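PDB 3G68: putative phosphosugar isomerase from Clostridium difficile, which probably binds phosphorylated sugars through its SIS domains and may act as an isomerase related to glucosamine-6-phosphate synthase. Local coordinates for residues I37-S42 and V87-G92; T44-G49 and K66-M71; I112-G117 and D128-V133. All coordinates share one frame; numbering follows the deposited sequence.

How the interactions relate
From the N terminus, strand 36-40 leads through helix 43-59 into strand 63-67, and interaction 2 closes this beta-alpha-beta unit by packing the first turn and a half of the helix (44-49) on residues 66-71, the last residues of the returning strand and the loop after it. Interaction 1 spans it: residues 37-42 pair with 87-92, so the shorter loop sits wholly within the longer one. The two contacts touch through Ile39, Thr40 and Met67. The chain then passes helix 96-107, and interaction 3 closes a short loop, free of helix and strand, between 112-117 and 128-133. It follows in series and crosses neither. All three lie on one sheet of five parallel strands, ordered 63-67, 36-40, 84-90, 111-116, 129-130.

Interaction 1. Residues I37-S42 and V87-G92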
# COMPACT_ATOMS: atom_id res chain seq x y z
N ILE B 37 -24.89 -24.76 -49.07
CA ILE B 37 -23.44 -24.77 -49.09
C ILE B 37 -22.98 -26.23 -49.27
O ILE B 37 -23.44 -27.12 -48.57
CB ILE B 37 -22.86 -24.20 -47.78
CG1 ILE B 37 -23.13 -22.70 -47.70
CG2 ILE B 37 -21.37 -24.44 -47.74
CD1 ILE B 37 -22.83 -22.09 -46.32
N ILE B 38 -22.09 -26.44 -50.23
CA ILE B 38 -21.43 -27.70 -50.45
C ILE B 38 -19.95 -27.45 -50.17
O ILE B 38 -19.37 -26.48 -50.70
CB ILE B 38 -21.61 -28.21 -51.91
CG1 ILE B 38 -23.10 -28.45 -52.22
CG2 ILE B 38 -20.80 -29.46 -52.11
CD1 ILE B 38 -23.43 -28.63 -53.73
N ILE B 39 -19.35 -28.25 -49.29
CA ILE B 39 -17.93 -28.17 -49.00
C ILE B 39 -17.29 -29.39 -49.66
O ILE B 39 -17.75 -30.50 -49.40
CB ILE B 39 -17.62 -28.24 -47.50
CG1 ILE B 39 -18.35 -27.14 -46.73
CG2 ILE B 39 -16.12 -28.17 -47.29
CD1 ILE B 39 -18.40 -27.40 -45.21
N THR B 40 -16.28 -29.19 -50.49
CA THR B 40 -15.64 -30.31 -51.18
C THR B 40 -14.12 -30.18 -51.23
O THR B 40 -13.59 -29.08 -51.36
CB THR B 40 -16.22 -30.56 -52.62
OG1 THR B 40 -15.71 -31.79 -53.14
CG2 THR B 40 -15.85 -29.44 -53.59
N GLY B 41 -13.45 -31.33 -51.11
CA GLY B 41 -11.99 -31.45 -51.20
C GLY B 41 -11.56 -32.91 -51.03
O GLY B 41 -12.39 -33.77 -50.73
N SER B 42 -10.27 -33.19 -51.19
CA SER B 42 -9.72 -34.53 -51.05
C SER B 42 -8.99 -34.70 -49.72
O SER B 42 -8.56 -33.73 -49.12
CB SER B 42 -8.74 -34.82 -52.19
OG SER B 42 -9.34 -34.54 -53.43
N VAL B 87 -17.81 -24.54 -51.78
CA VAL B 87 -16.56 -24.17 -51.15
C VAL B 87 -15.55 -25.28 -51.44
O VAL B 87 -15.65 -26.38 -50.89
CB VAL B 87 -16.70 -23.95 -49.65
CG1 VAL B 87 -15.38 -23.46 -49.07
CG2 VAL B 87 -17.82 -22.94 -49.33
N GLY B 88 -14.60 -24.99 -52.34
CA GLY B 88 -13.51 -25.89 -52.66
C GLY B 88 -12.39 -25.68 -51.64
O GLY B 88 -11.93 -24.55 -51.43
N VAL B 89 -11.95 -26.77 -51.01
CA VAL B 89 -10.88 -26.77 -50.00
C VAL B 89 -9.67 -27.57 -50.51
O VAL B 89 -9.80 -28.73 -50.90
CB VAL B 89 -11.40 -27.37 -48.70
CG1 VAL B 89 -10.32 -27.34 -47.58
CG2 VAL B 89 -12.66 -26.64 -48.23
N SER B 90 -8.50 -26.94 -50.54
CA SER B 90 -7.25 -27.60 -50.94
C SER B 90 -6.09 -26.83 -50.35
O SER B 90 -5.85 -25.72 -50.79
CB SER B 90 -7.12 -27.65 -52.47
OG SER B 90 -5.87 -28.22 -52.87
N GLN B 91 -5.36 -27.39 -49.37
CA GLN B 91 -4.27 -26.62 -48.75
C GLN B 91 -3.20 -26.17 -49.73
O GLN B 91 -2.79 -25.01 -49.68
CB GLN B 91 -3.64 -27.27 -47.54
CG GLN B 91 -2.71 -26.30 -46.80
CD GLN B 91 -2.18 -26.84 -45.48
OE1 GLN B 91 -2.74 -27.79 -44.93
NE2 GLN B 91 -1.10 -26.23 -44.97
N GLY B 92 -2.74 -27.06 -50.60
CA GLY B 92 -1.78 -26.69 -51.63
C GLY B 92 -2.45 -25.87 -52.73
O GLY B 92 -1.76 -25.19 -53.50
O HOH W 1 -8.57 -30.90 -51.86
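Val87 N meets Ile38 O at 2.7 Å, the first of three rungs between residues 37-42 and 87-92 in the parallel ladder of strands 36-40 and 84-90, neighbours inside the five-stranded sheet of an SIS domain, an alpha-beta-alpha sandwich with strand order 2-1-3-4-5. Thr40 supplies the next two rungs: its N donates to Val87 O (2.9 Å), and its O accepts from Val89 N (2.9 Å). All three bonds are nearly straight. Ile39, between the bonding carbonyls, turns its own backbone polar groups to Val65 and Met67 of the outer strand. The carbonyl of Thr40 also receives a weaker contact from Gly88 CA, at 3.4 Å. Past Thr40 a water continues the ladder, accepting from Ser42 N (2.9 Å) and donating to Val89 O (2.7 Å); Gly41, with no side chain, brings its CA to the same carbonyl at 3.5 Å. On the face carrying Ile39 and Val89 the two side chains lie side by side, Ile39 CG2 against Val89 CG2 at 3.9 Å, under helices 43-59 and 145-165. Thr40 faces the other way. Its OG1 stands opposite the backbone N (chi1 -170°) and hydrogen-bonds Met67 O, so the hydroxyl is satisfied by a third strand. Where strand 84-90 gives way to a loop, Ser90 OG, Gln91 N and Gly92 N bind a citrate, probably from the crystallisation liquor, which is consistent with a phosphosugar pocket at the C-terminal ends of the parallel strands. Nearby, Ser42 OG is hydrogen-bonded to Ser97 OG.

Interaction 2. Residues T44-G49 and K66-M71; sequences TSYHSG and KMYPFM
The backbone of helix turn 44-49 passes residues 66-68 with Tyr46 CA 6.4 Å from Tyr68 CA and Gly49 CA 5.7 Å from Lys66 CA, so the closer approach is at the glycine. The contact is carried by side chains, chiefly two tyrosines stacked face to face. Their centroids are 3.7 Å apart and their planes 18° from parallel, but the long axes of the rings run at about a right angle, and each hydroxyl therefore points its own way. Overlap is tightest where Tyr46 CD2 lies 3.3 Å from Tyr68 CE1, over a face of each ring and off its middle. Tyr46 reaches out because its CG is turned away from the backbone N (chi1 -180°), which carries the ring off the helix and across residues 66-68. There Tyr46 CE1 comes within 3.5 Å of Tyr68 N and also touches the carbonyl carbon of Met67. The start of the helix thus packs on the second strand and the loop that leaves it, in a beta-alpha-beta unit built from strand 36-40, helix 43-59 and strand 63-67 of the SIS domain. Lys66 fills the angle between ring and helix: CG sits between the backbone N and the carbonyl carbon (chi1 82°) and the chain bends at chi2, which lays Lys66 CG 3.9 Å from Gly49 C and brings CE to 3.8 Å from Tyr46 OH. Within 66-71, the Phe70 ring turns a face to Tyr68 CB. Ser48 OG donates to Ser45 O at 2.7 Å, in the carbonyl plane on a lone pair, while Thr44 OG1 and His47 ND1 both hydrogen-bond Glu225 of helix 220-234. At the amino end of the helix, Thr44 N and Ser45 OG bind a citrate.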
# COMPACT_ATOMS: atom_id res chain seq x y z
N THR B 44 -7.29 -34.77 -46.33
CA THR B 44 -7.39 -33.86 -45.17
C THR B 44 -8.37 -32.70 -45.38
O THR B 44 -9.04 -32.27 -44.42
CB THR B 44 -5.96 -33.39 -44.78
OG1 THR B 44 -5.19 -34.56 -44.46
CG2 THR B 44 -5.96 -32.41 -43.60
N SER B 45 -8.47 -32.20 -46.62
CA SER B 45 -9.43 -31.14 -46.94
C SER B 45 -10.84 -31.70 -46.81
O SER B 45 -11.71 -31.08 -46.17
CB SER B 45 -9.16 -30.56 -48.32
OG SER B 45 -7.94 -29.85 -48.29
N TYR B 46 -11.07 -32.91 -47.34
CA TYR B 46 -12.35 -33.59 -47.14
C TYR B 46 -12.67 -33.70 -45.67
O TYR B 46 -13.78 -33.38 -45.25
CB TYR B 46 -12.40 -34.99 -47.78
CG TYR B 46 -13.74 -35.68 -47.57
CD1 TYR B 46 -14.90 -35.17 -48.13
CD2 TYR B 46 -13.84 -36.85 -46.82
CE1 TYR B 46 -16.13 -35.77 -47.92
CE2 TYR B 46 -15.06 -37.47 -46.62
CZ TYR B 46 -16.19 -36.94 -47.16
OH TYR B 46 -17.37 -37.57 -46.94
N HIS B 47 -11.69 -34.11 -44.86
CA HIS B 47 -11.92 -34.30 -43.42
C HIS B 47 -12.31 -33.02 -42.70
O HIS B 47 -13.06 -33.07 -41.74
CB HIS B 47 -10.72 -34.96 -42.70
CG HIS B 47 -10.36 -36.32 -43.25
ND1 HIS B 47 -9.06 -36.79 -43.29
CD2 HIS B 47 -11.11 -37.28 -43.85
CE1 HIS B 47 -9.04 -37.99 -43.84
NE2 HIS B 47 -10.27 -38.31 -44.19
N SER B 48 -11.76 -31.89 -43.14
CA SER B 48 -12.11 -30.61 -42.53
C SER B 48 -13.62 -30.38 -42.72
O SER B 48 -14.30 -29.99 -41.78
CB SER B 48 -11.26 -29.45 -43.07
OG SER B 48 -11.60 -29.11 -44.40
N GLY B 49 -14.14 -30.69 -43.92
CA GLY B 49 -15.57 -30.62 -44.20
C GLY B 49 -16.40 -31.61 -43.38
O GLY B 49 -17.44 -31.26 -42.81
N LYS B 66 -21.21 -31.97 -47.17
CA LYS B 66 -19.84 -32.14 -47.61
C LYS B 66 -19.81 -33.31 -48.56
O LYS B 66 -20.57 -34.26 -48.40
CB LYS B 66 -18.84 -32.31 -46.44
CG LYS B 66 -18.68 -33.67 -45.82
CD LYS B 66 -19.85 -34.12 -45.01
CE LYS B 66 -19.75 -35.61 -44.76
NZ LYS B 66 -20.98 -36.06 -44.06
N MSE B 67 -18.89 -33.26 -49.51
CA MSE B 67 -18.79 -34.29 -50.52
C MSE B 67 -17.39 -34.46 -51.04
O MSE B 67 -16.67 -33.49 -51.21
CB MSE B 67 -19.65 -33.88 -51.73
CG MSE B 67 -21.10 -33.58 -51.45
SE MSE B 67 -21.94 -32.98 -53.09
CE MSE B 67 -23.73 -32.41 -52.44
N TYR B 68 -17.01 -35.71 -51.31
CA TYR B 68 -15.76 -35.99 -52.01
C TYR B 68 -15.93 -35.42 -53.44
O TYR B 68 -17.04 -35.42 -53.97
CB TYR B 68 -15.50 -37.50 -52.14
CG TYR B 68 -14.91 -38.23 -50.96
CD1 TYR B 68 -13.60 -37.96 -50.51
CD2 TYR B 68 -15.60 -39.29 -50.35
CE1 TYR B 68 -13.04 -38.67 -49.46
CE2 TYR B 68 -15.04 -40.01 -49.31
CZ TYR B 68 -13.76 -39.71 -48.85
OH TYR B 68 -13.21 -40.46 -47.79
N PRO B 69 -14.85 -34.93 -54.06
CA PRO B 69 -14.99 -34.40 -55.42
C PRO B 69 -15.56 -35.43 -56.43
O PRO B 69 -16.37 -35.04 -57.28
CB PRO B 69 -13.56 -34.00 -55.78
CG PRO B 69 -12.90 -33.75 -54.47
CD PRO B 69 -13.47 -34.78 -53.56
N PHE B 70 -15.19 -36.71 -56.32
CA PHE B 70 -15.73 -37.74 -57.24
C PHE B 70 -17.26 -37.89 -57.19
O PHE B 70 -17.86 -38.41 -58.12
CB PHE B 70 -15.05 -39.11 -57.10
CG PHE B 70 -15.28 -39.81 -55.78
CD1 PHE B 70 -16.47 -40.52 -55.53
CD2 PHE B 70 -14.29 -39.83 -54.80
CE1 PHE B 70 -16.66 -41.22 -54.32
CE2 PHE B 70 -14.47 -40.51 -53.59
CZ PHE B 70 -15.67 -41.21 -53.36
N MSE B 71 -17.87 -37.46 -56.09
CA MSE B 71 -19.31 -37.51 -55.92
C MSE B 71 -20.02 -36.38 -56.63
O MSE B 71 -21.22 -36.48 -56.86
CB MSE B 71 -19.69 -37.47 -54.44
CG MSE B 71 -19.22 -38.68 -53.63
SE MSE B 71 -19.53 -38.38 -51.69
CE MSE B 71 -21.50 -37.94 -51.76

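Interaction 3. Residues I112-G117 and D128-V133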
# COMPACT_ATOMS: atom_id res chain seq x y z
N ILE B 112 -18.83 -19.80 -56.31
CA ILE B 112 -17.63 -20.56 -55.99
C ILE B 112 -16.74 -19.82 -54.99
O ILE B 112 -16.45 -18.62 -55.15
CB ILE B 112 -16.79 -20.84 -57.25
CG1 ILE B 112 -17.64 -21.50 -58.36
CG2 ILE B 112 -15.58 -21.72 -56.93
CD1 ILE B 112 -18.31 -22.84 -57.99
N ALA B 113 -16.32 -20.55 -53.96
CA ALA B 113 -15.39 -20.03 -52.96
C ALA B 113 -14.22 -21.00 -52.87
O ALA B 113 -14.42 -22.22 -53.05
CB ALA B 113 -16.08 -19.86 -51.62
N SER B 114 -13.03 -20.46 -52.61
CA SER B 114 -11.83 -21.27 -52.44
C SER B 114 -11.23 -21.11 -51.02
O SER B 114 -11.34 -20.05 -50.41
CB SER B 114 -10.77 -20.93 -53.50
OG SER B 114 -10.43 -19.54 -53.51
N MSE B 115 -10.63 -22.19 -50.51
CA MSE B 115 -9.91 -22.16 -49.25
C MSE B 115 -8.60 -22.91 -49.44
O MSE B 115 -8.50 -24.12 -49.21
CB MSE B 115 -10.74 -22.74 -48.11
CG MSE B 115 -11.96 -21.92 -47.78
SE MSE B 115 -12.63 -22.36 -45.98
CE MSE B 115 -14.08 -20.93 -45.81
N ALA B 116 -7.62 -22.18 -49.95
CA ALA B 116 -6.27 -22.69 -50.13
C ALA B 116 -5.38 -22.09 -49.05
O ALA B 116 -5.68 -21.01 -48.49
CB ALA B 116 -5.77 -22.33 -51.53
N GLY B 117 -4.27 -22.77 -48.78
CA GLY B 117 -3.30 -22.35 -47.77
C GLY B 117 -2.14 -21.54 -48.29
O GLY B 117 -1.11 -21.41 -47.62
N ASP B 128 -15.19 -16.98 -56.97
CA ASP B 128 -15.81 -15.69 -56.81
C ASP B 128 -15.28 -15.10 -55.49
O ASP B 128 -15.10 -13.89 -55.40
CB ASP B 128 -17.33 -15.84 -56.79
CG ASP B 128 -17.87 -16.41 -58.11
OD1 ASP B 128 -17.61 -15.79 -59.17
OD2 ASP B 128 -18.54 -17.47 -58.11
N TYR B 129 -15.01 -15.97 -54.49
CA TYR B 129 -14.54 -15.56 -53.15
C TYR B 129 -13.29 -16.31 -52.72
O TYR B 129 -13.36 -17.52 -52.51
CB TYR B 129 -15.64 -15.81 -52.12
CG TYR B 129 -16.95 -15.33 -52.64
CD1 TYR B 129 -17.21 -13.96 -52.72
CD2 TYR B 129 -17.90 -16.21 -53.11
CE1 TYR B 129 -18.40 -13.49 -53.25
CE2 TYR B 129 -19.11 -15.76 -53.62
CZ TYR B 129 -19.35 -14.40 -53.69
OH TYR B 129 -20.53 -13.95 -54.21
N ILE B 130 -12.16 -15.61 -52.63
CA ILE B 130 -10.89 -16.22 -52.29
C ILE B 130 -10.77 -16.10 -50.78
O ILE B 130 -10.35 -15.06 -50.27
CB ILE B 130 -9.73 -15.53 -53.03
CG1 ILE B 130 -9.90 -15.71 -54.54
CG2 ILE B 130 -8.38 -16.08 -52.59
CD1 ILE B 130 -8.90 -14.92 -55.37
N LEU B 131 -11.17 -17.16 -50.08
CA LEU B 131 -11.20 -17.21 -48.62
C LEU B 131 -9.99 -17.97 -48.09
O LEU B 131 -10.11 -19.01 -47.41
CB LEU B 131 -12.51 -17.87 -48.17
CG LEU B 131 -13.82 -17.31 -48.71
CD1 LEU B 131 -14.98 -18.14 -48.19
CD2 LEU B 131 -13.99 -15.82 -48.30
N THR B 132 -8.82 -17.44 -48.45
CA THR B 132 -7.51 -17.99 -48.13
C THR B 132 -7.36 -18.34 -46.65
O THR B 132 -7.73 -17.55 -45.79
CB THR B 132 -6.41 -16.99 -48.51
OG1 THR B 132 -6.67 -16.49 -49.85
CG2 THR B 132 -5.03 -17.64 -48.44
N VAL B 133 -6.86 -19.55 -46.39
CA VAL B 133 -6.57 -19.99 -45.04
C VAL B 133 -5.17 -19.44 -44.79
O VAL B 133 -4.19 -19.97 -45.32
CB VAL B 133 -6.62 -21.53 -44.89
CG1 VAL B 133 -6.24 -21.92 -43.45
CG2 VAL B 133 -7.98 -22.05 -45.26
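Ile112 O accepts two backbone N-H groups, from Asp128 N at 2.8 Å and from Tyr129 N at 3.1 Å, where short strand 129-130 joins strand 111-116 as the outermost parallel strand of the SIS-domain sheet within this chain. Tyr129 N lies in the plane of that carbonyl; Asp128 N is tilted 34° from it. The Asp128 carboxylate returns the grip, its OD2 accepting from Ile112 N at 3.0 Å on the anti side, so one aspartate binds both polar backbone atoms of Ile112. Further along, Ser114 uses its N on Tyr129 O and its O on Leu131 N. The strand pairing then becomes irregular, yet Val133 N still reaches Ala116 O at 2.8 Å, while Leu131 O instead faces Met115 CG at 3.5 Å. Met115, present as selenomethionine, extends beyond CG and sets its CE 3.8 Å from Leu131 CD1. Leu131 CD1 also meets Ala113 CB, at 4.0 Å. In the next shell, strand 84-90 holds the other edge of 111-116 through backbone bonds of Ala113 and Met115, and Met115 and Val133 both pack on Asn153 of helix 145-165. On the face bearing Ser114, chi1 of 56° tucks OG between backbone N and carbonyl carbon; Ser114 OG hydrogen-bonds Asp124 OD1 and lies 3.6 Å from Ile130 CA.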